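Local coordinates for hydrolase, haloacid dehalogenase-like family (Porphyromonas gingivalis, PDB 2I6X), which belongs to the haloacid dehalogenase superfamily and is probably a hydrolase, with a parallel-stranded core and a helical insertion, at residues 81-84 with 85-88; 72-75 with 76-80; 202-205 with 206-210. One frame throughout, in Å; residues are numbered along the deposited sequence.

Contact 1 of 3, residues 81-84 with 85-88; sequences DALL and GFLE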
loop_
_atom_site.group_PDB
_atom_site.type_symbol
_atom_site.label_atom_id
_atom_site.label_comp_id
_atom_site.label_asym_id
_atom_site.label_seq_id
_atom_site.Cartn_x
_atom_site.Cartn_y
_atom_site.Cartn_z
ATOM N N ASP A 81 -14.844 0.620 8.474
ATOM C CA ASP A 81 -15.788 1.075 7.461
ATOM C C ASP A 81 -15.435 2.433 6.812
ATOM O O ASP A 81 -15.599 2.610 5.600
ATOM C CB ASP A 81 -17.183 1.136 8.076
ATOM C CG ASP A 81 -18.205 1.703 7.130
ATOM O OD1 ASP A 81 -18.686 0.966 6.256
ATOM O OD2 ASP A 81 -18.540 2.899 7.277
ATOM N N ALA A 82 -14.977 3.389 7.616
ATOM C CA ALA A 82 -14.535 4.682 7.090
ATOM C C ALA A 82 -13.233 4.587 6.294
ATOM O O ALA A 82 -13.113 5.188 5.220
ATOM C CB ALA A 82 -14.399 5.701 8.218
ATOM N N LEU A 83 -12.253 3.853 6.812
ATOM C CA LEU A 83 -11.011 3.678 6.085
ATOM C C LEU A 83 -11.265 2.955 4.759
ATOM O O LEU A 83 -10.704 3.303 3.718
ATOM C CB LEU A 83 -9.976 2.944 6.938
ATOM C CG LEU A 83 -8.673 3.634 7.408
ATOM C CD1 LEU A 83 -8.348 5.041 6.841
ATOM C CD2 LEU A 83 -8.555 3.594 8.913
ATOM N N LEU A 84 -12.137 1.963 4.771
ATOM C CA LEU A 84 -12.399 1.258 3.528
ATOM C C LEU A 84 -13.132 2.098 2.450
ATOM O O LEU A 84 -13.235 1.656 1.313
ATOM C CB LEU A 84 -13.100 -0.072 3.791
ATOM C CG LEU A 84 -12.076 -1.201 3.721
ATOM C CD1 LEU A 84 -11.089 -1.263 4.899
ATOM C CD2 LEU A 84 -12.919 -2.410 3.691
ATOM N N GLY A 85 -13.604 3.297 2.815
ATOM C CA GLY A 85 -14.132 4.251 1.847
ATOM C C GLY A 85 -13.087 4.689 0.831
ATOM O O GLY A 85 -13.434 5.114 -0.264
ATOM N N PHE A 86 -11.814 4.620 1.227
ATOM C CA PHE A 86 -10.671 4.852 0.350
ATOM C C PHE A 86 -10.622 3.926 -0.868
ATOM O O PHE A 86 -10.137 4.341 -1.925
ATOM C CB PHE A 86 -9.351 4.655 1.126
ATOM C CG PHE A 86 -8.661 5.933 1.522
ATOM C CD1 PHE A 86 -7.934 6.660 0.593
ATOM C CD2 PHE A 86 -8.713 6.393 2.843
ATOM C CE1 PHE A 86 -7.243 7.836 0.970
ATOM C CE2 PHE A 86 -8.048 7.585 3.235
ATOM C CZ PHE A 86 -7.314 8.302 2.297
ATOM N N LEU A 87 -11.110 2.687 -0.723
ATOM C CA LEU A 87 -10.856 1.661 -1.739
ATOM C C LEU A 87 -11.936 1.647 -2.821
ATOM O O LEU A 87 -12.967 0.984 -2.683
ATOM C CB LEU A 87 -10.645 0.266 -1.115
ATOM C CG LEU A 87 -9.810 0.000 0.151
ATOM C CD1 LEU A 87 -9.432 -1.480 0.189
ATOM C CD2 LEU A 87 -8.538 0.865 0.325
ATOM N N GLU A 88 -11.682 2.384 -3.900
ATOM C CA GLU A 88 -12.681 2.624 -4.936
ATOM C C GLU A 88 -12.736 1.501 -5.966
ATOM O O GLU A 88 -13.807 1.168 -6.451
ATOM C CB GLU A 88 -12.441 3.992 -5.592
ATOM C CG GLU A 88 -13.635 4.578 -6.383
ATOM C CD GLU A 88 -13.480 4.359 -7.875
ATOM O OE1 GLU A 88 -14.492 4.433 -8.631
ATOM O OE2 GLU A 88 -12.328 4.089 -8.306
HETATM O O HOH W 1 -15.175 0.388 -0.524
#
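G85, F86 and L87 each give their backbone N-H to the residue three positions earlier, the 3-10 pattern, where the chain passes from helix 76-83 to strand 87-90. G85 N bonds A82 O at 3.1 Å. F86 N bonds L83 O at 3.0 Å. L87 N completes the series on L84 O, at 3.1 Å. This spacing marks a tighter winding than that of an alpha-helix. A82 O also accepts from S24 OG, and D81 O accepts from R27 NH1, so helix 21-30 is bonded to the end of helix 76-83.

The apolar contacts follow the same spacing. L83 comes close to the F86 ring, with CD1 of L83 lying 4.2 Å from CD2 of F86. The edge of that ring, near its own plane, meets L83 O, while CB of F86 is nearer still to this oxygen. L84 and L87 form the second pair, their CG atoms 4.4 Å apart. CG of L87 lies anti to its carbonyl carbon (chi1 -42°), which keeps the branch beside the backbone N and close to L84; L120 of helix 115-121 touches both leucines. The turn thus delivers the chain from the helical insertion, consistent with a HAD cap, to the strand that pairs antiparallel with 17-19.

Water completes the turn: a single molecule donates to L84 O at 3.0 Å and to L87 O at 3.1 Å, bridging two carbonyls three residues apart, the first of which also accepts L87 N.

Contact 2 of 3, residues 72-75 with 76-80; sequences KELT and YQQVY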
loop_
_atom_site.group_PDB
_atom_site.type_symbol
_atom_site.label_atom_id
_atom_site.label_comp_id
_atom_site.label_asym_id
_atom_site.label_seq_id
_atom_site.Cartn_x
_atom_site.Cartn_y
_atom_site.Cartn_z
ATOM N N LYS A 72 -15.579 11.014 21.528
ATOM C CA LYS A 72 -16.626 10.081 21.124
ATOM C C LYS A 72 -15.997 8.715 20.903
ATOM O O LYS A 72 -14.970 8.618 20.249
ATOM C CB LYS A 72 -17.300 10.562 19.831
ATOM C CG LYS A 72 -18.703 10.021 19.565
ATOM C CD LYS A 72 -19.062 10.185 18.091
ATOM C CE LYS A 72 -20.381 10.941 17.907
ATOM N NZ LYS A 72 -20.497 11.497 16.510
ATOM N N GLU A 73 -16.630 7.674 21.436
ATOM C CA GLU A 73 -16.134 6.307 21.324
ATOM C C GLU A 73 -16.415 5.734 19.935
ATOM O O GLU A 73 -17.566 5.715 19.482
ATOM C CB GLU A 73 -16.741 5.445 22.442
ATOM C CG GLU A 73 -17.249 4.063 22.030
ATOM C CD GLU A 73 -16.264 2.945 22.307
ATOM O OE1 GLU A 73 -15.406 3.111 23.215
ATOM O OE2 GLU A 73 -16.367 1.895 21.624
ATOM N N LEU A 74 -15.347 5.292 19.270
ATOM C CA LEU A 74 -15.410 4.631 17.977
ATOM C C LEU A 74 -15.014 3.179 18.140
ATOM O O LEU A 74 -14.075 2.851 18.864
ATOM C CB LEU A 74 -14.480 5.309 16.956
ATOM C CG LEU A 74 -14.671 6.829 16.851
ATOM C CD1 LEU A 74 -13.520 7.481 16.130
ATOM C CD2 LEU A 74 -16.014 7.191 16.197
ATOM N N THR A 75 -15.736 2.330 17.436
ATOM C CA THR A 75 -15.514 0.898 17.408
ATOM C C THR A 75 -14.587 0.534 16.241
ATOM O O THR A 75 -14.401 1.322 15.292
ATOM C CB THR A 75 -16.873 0.165 17.203
ATOM O OG1 THR A 75 -17.348 0.423 15.876
ATOM C CG2 THR A 75 -17.892 0.667 18.166
ATOM N N TYR A 76 -14.005 -0.661 16.311
ATOM C CA TYR A 76 -13.274 -1.214 15.196
ATOM C C TYR A 76 -14.060 -1.050 13.878
ATOM O O TYR A 76 -13.536 -0.504 12.888
ATOM C CB TYR A 76 -12.959 -2.697 15.439
ATOM C CG TYR A 76 -12.203 -3.316 14.293
ATOM C CD1 TYR A 76 -10.798 -3.368 14.296
ATOM C CD2 TYR A 76 -12.877 -3.816 13.185
ATOM C CE1 TYR A 76 -10.089 -3.941 13.218
ATOM C CE2 TYR A 76 -12.190 -4.366 12.110
ATOM C CZ TYR A 76 -10.806 -4.423 12.137
ATOM O OH TYR A 76 -10.158 -4.976 11.071
ATOM N N GLN A 77 -15.315 -1.509 13.900
ATOM C CA GLN A 77 -16.156 -1.606 12.725
ATOM C C GLN A 77 -16.376 -0.238 12.094
ATOM O O GLN A 77 -16.330 -0.093 10.879
ATOM C CB GLN A 77 -17.477 -2.311 13.091
ATOM C CG GLN A 77 -18.390 -2.613 11.931
ATOM C CD GLN A 77 -19.311 -1.441 11.622
ATOM O OE1 GLN A 77 -19.836 -0.793 12.545
ATOM N NE2 GLN A 77 -19.513 -1.156 10.328
ATOM N N GLN A 78 -16.583 0.772 12.925
ATOM C CA GLN A 78 -16.772 2.152 12.450
ATOM C C GLN A 78 -15.588 2.724 11.718
ATOM O O GLN A 78 -15.760 3.415 10.720
ATOM C CB GLN A 78 -17.118 3.080 13.609
ATOM C CG GLN A 78 -18.548 2.969 14.073
ATOM C CD GLN A 78 -18.798 3.818 15.319
ATOM O OE1 GLN A 78 -18.036 3.769 16.291
ATOM N NE2 GLN A 78 -19.866 4.599 15.290
ATOM N N VAL A 79 -14.385 2.460 12.222
ATOM C CA VAL A 79 -13.183 3.044 11.645
ATOM C C VAL A 79 -12.815 2.256 10.423
ATOM O O VAL A 79 -12.463 2.825 9.386
ATOM C CB VAL A 79 -11.978 3.075 12.659
ATOM C CG1 VAL A 79 -10.696 3.589 11.975
ATOM C CG2 VAL A 79 -12.326 3.928 13.861
ATOM N N TYR A 80 -12.858 0.939 10.568
ATOM C CA TYR A 80 -12.682 0.020 9.450
ATOM C C TYR A 80 -13.546 0.443 8.232
ATOM O O TYR A 80 -13.042 0.604 7.123
ATOM C CB TYR A 80 -13.080 -1.393 9.889
ATOM C CG TYR A 80 -13.053 -2.377 8.764
ATOM C CD1 TYR A 80 -11.919 -3.141 8.522
ATOM C CD2 TYR A 80 -14.167 -2.548 7.922
ATOM C CE1 TYR A 80 -11.880 -4.065 7.476
ATOM C CE2 TYR A 80 -14.134 -3.452 6.864
ATOM C CZ TYR A 80 -12.974 -4.212 6.652
ATOM O OH TYR A 80 -12.903 -5.128 5.622
HETATM O O HOH W 2 -19.784 -0.661 15.331
#
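The carboxamide of Q78 meets T75 in its own plane: T75 N lies on a lone pair of OE1, 2.9 Å away, with an N-H...O angle of 162°. The same oxygen comes within 3.2 Å of CA of L74, and the side chains of T75 and Q78 cross at about a right angle. The favour is returned by T75, the N-cap, whose OG1 accepts from Q78 N at 3.1 Å. This reciprocal pair is a capping box, and it illustrates how a helix start satisfies an amide to which the preceding, non-helical chain offers no carbonyl. The hydroxyl is brought there by a chi1 of 69°, which sets OG1 between the backbone N and the carbonyl carbon. A water 2.7 Å from OG1 of T75 donates to OE1 of Q77, linking both side chains. V79 N reaches T75 O at 3.3 Å, the first regular helical bond. CB of L74 packs on CG2 of V79 at 4.0 Å.

L74 and V79 continue onto helix 59-70, through L66 and F62, and L74 N bonds S67 OG. The Y76 ring meets Y116 with its plane inclined, and its OH bonds D119, joining the start of helix 76-83 to helix 115-121.

Contact 3 of 3, residues 202-205 with 206-210; sequences AITR and LLREQ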
loop_
_atom_site.group_PDB
_atom_site.type_symbol
_atom_site.label_atom_id
_atom_site.label_comp_id
_atom_site.label_asym_id
_atom_site.label_seq_id
_atom_site.Cartn_x
_atom_site.Cartn_y
_atom_site.Cartn_z
ATOM N N ALA A 202 2.267 -0.339 -20.400
ATOM C CA ALA A 202 3.556 0.335 -20.165
ATOM C C ALA A 202 4.560 -0.533 -19.402
ATOM O O ALA A 202 5.758 -0.539 -19.710
ATOM C CB ALA A 202 3.357 1.664 -19.428
ATOM N N ILE A 203 4.073 -1.239 -18.385
ATOM C CA ILE A 203 4.925 -2.155 -17.626
ATOM C C ILE A 203 5.359 -3.370 -18.501
ATOM O O ILE A 203 6.538 -3.736 -18.503
ATOM C CB ILE A 203 4.260 -2.559 -16.283
ATOM C CG1 ILE A 203 4.053 -1.340 -15.365
ATOM C CG2 ILE A 203 5.026 -3.685 -15.568
ATOM C CD1 ILE A 203 5.250 -0.406 -15.167
ATOM N N THR A 204 4.419 -3.952 -19.257
ATOM C CA THR A 204 4.694 -5.052 -20.204
ATOM C C THR A 204 5.831 -4.663 -21.153
ATOM O O THR A 204 6.620 -5.519 -21.584
ATOM C CB THR A 204 3.429 -5.415 -21.049
ATOM O OG1 THR A 204 2.288 -5.540 -20.193
ATOM C CG2 THR A 204 3.606 -6.723 -21.825
ATOM N N ARG A 205 5.890 -3.364 -21.467
ATOM C CA ARG A 205 6.932 -2.758 -22.296
ATOM C C ARG A 205 8.261 -2.704 -21.570
ATOM O O ARG A 205 9.281 -3.099 -22.125
ATOM C CB ARG A 205 6.537 -1.332 -22.690
ATOM C CG ARG A 205 6.314 -1.096 -24.170
ATOM C CD ARG A 205 7.463 -0.267 -24.762
ATOM N NE ARG A 205 7.134 0.346 -26.064
ATOM C CZ ARG A 205 6.585 1.554 -26.214
ATOM N NH1 ARG A 205 6.336 2.026 -27.427
ATOM N NH2 ARG A 205 6.289 2.298 -25.148
ATOM N N LEU A 206 8.253 -2.198 -20.338
ATOM C CA LEU A 206 9.482 -2.075 -19.566
ATOM C C LEU A 206 10.164 -3.424 -19.403
ATOM O O LEU A 206 11.385 -3.513 -19.499
ATOM C CB LEU A 206 9.235 -1.449 -18.184
ATOM C CG LEU A 206 8.885 0.041 -18.065
ATOM C CD1 LEU A 206 8.803 0.439 -16.602
ATOM C CD2 LEU A 206 9.860 0.966 -18.803
ATOM N N LEU A 207 9.365 -4.466 -19.183
ATOM C CA LEU A 207 9.887 -5.805 -18.922
ATOM C C LEU A 207 10.560 -6.422 -20.146
ATOM O O LEU A 207 11.406 -7.302 -20.012
ATOM C CB LEU A 207 8.789 -6.718 -18.363
ATOM C CG LEU A 207 8.124 -6.213 -17.077
ATOM C CD1 LEU A 207 6.988 -7.132 -16.672
ATOM C CD2 LEU A 207 9.148 -6.050 -15.947
ATOM N N ARG A 208 10.201 -5.934 -21.328
ATOM C CA ARG A 208 10.794 -6.365 -22.607
ATOM C C ARG A 208 12.267 -5.989 -22.771
ATOM O O ARG A 208 12.985 -6.575 -23.587
ATOM C CB ARG A 208 10.011 -5.768 -23.780
ATOM C CG ARG A 208 9.337 -6.789 -24.661
ATOM C CD ARG A 208 8.596 -6.117 -25.794
ATOM N NE ARG A 208 7.150 -6.145 -25.586
ATOM C CZ ARG A 208 6.345 -5.089 -25.637
ATOM N NH1 ARG A 208 6.818 -3.884 -25.911
ATOM N NH2 ARG A 208 5.054 -5.248 -25.433
ATOM N N GLU A 209 12.722 -4.996 -22.004
ATOM C CA GLU A 209 14.071 -4.427 -22.252
ATOM C C GLU A 209 15.320 -5.170 -21.704
ATOM O O GLU A 209 15.305 -5.779 -20.628
ATOM C CB GLU A 209 14.118 -2.926 -21.938
ATOM C CG GLU A 209 14.397 -2.578 -20.503
ATOM C CD GLU A 209 15.180 -1.279 -20.395
ATOM O OE1 GLU A 209 14.810 -0.455 -19.527
ATOM O OE2 GLU A 209 16.146 -1.074 -21.181
ATOM N N GLN A 210 16.393 -5.068 -22.486
ATOM C CA GLN A 210 17.631 -5.825 -22.288
ATOM C C GLN A 210 18.771 -4.953 -21.765
ATOM O O GLN A 210 19.238 -5.137 -20.642
ATOM C CB GLN A 210 18.028 -6.490 -23.609
ATOM C CG GLN A 210 16.840 -7.121 -24.348
ATOM C CD GLN A 210 16.320 -8.369 -23.649
ATOM O OE1 GLN A 210 16.888 -9.454 -23.806
ATOM N NE2 GLN A 210 15.235 -8.227 -22.888
#
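Contacts between I203 and L207, and between R205 and R208, are local packing along the C-terminal helix 200-207 and the turn that follows it, at the flank of the core domain. The backbone shows the kind of contact plainly. L206 N bonds A202 O at 3.1 Å and L207 N bonds I203 O at 3.0 Å, both with alpha-helical spacing. The next amide changes the rule: R208 N reaches R205 O at 3.1 Å, three residues back, and E209 N bonds L206 O across the same interval. The winding tightens as the chain leaves the helix.

On the inner side, I203 splits its methyls between two leucines. CD1 of I203 touches CD1 of L206 at 3.9 Å, and CG2 of I203 touches CD1 of L207 at 4.1 Å. Both leucines have CG anti to the carbonyl carbon, L207 with a chi1 of -57°, and this holds CG of L207 only 3.3 Å from I203 O.

The outer side carries two arginines. R208 is modelled in two conformers, so its placement is tentative; in one of them its guanidinium lays one face over T204 O and CA of R205, with its plane 81° from that of the R205 guanidinium.

I203 and L207 press on Y97 of helix 92-101, while I203 and L206 reach Y191 of strand 189-191 and L206 and L207 lie against L171 of strand 170-173, so the helix packs across these two strands at one end of the parallel sheet, beside helix 92-101.

Read from the N terminus, the three contacts come in series: none nests within or crosses another, and none closes a long loop, since each joins adjoining segments. Contact 2 starts helix 76-83 after the loop from helix 59-70, and contact 1, its centre 13 Å further on, passes the same helix into strand 87-90. Together they frame one helix of the insertion between strands 17-19 and 87-90, and both touch helix 115-121. Contact 3 comes last, on the opposite side of the chain's centre, about 33 Å between centres from contact 1 and 44 Å from contact 2; it fastens the C-terminal helix to the parallel sheet.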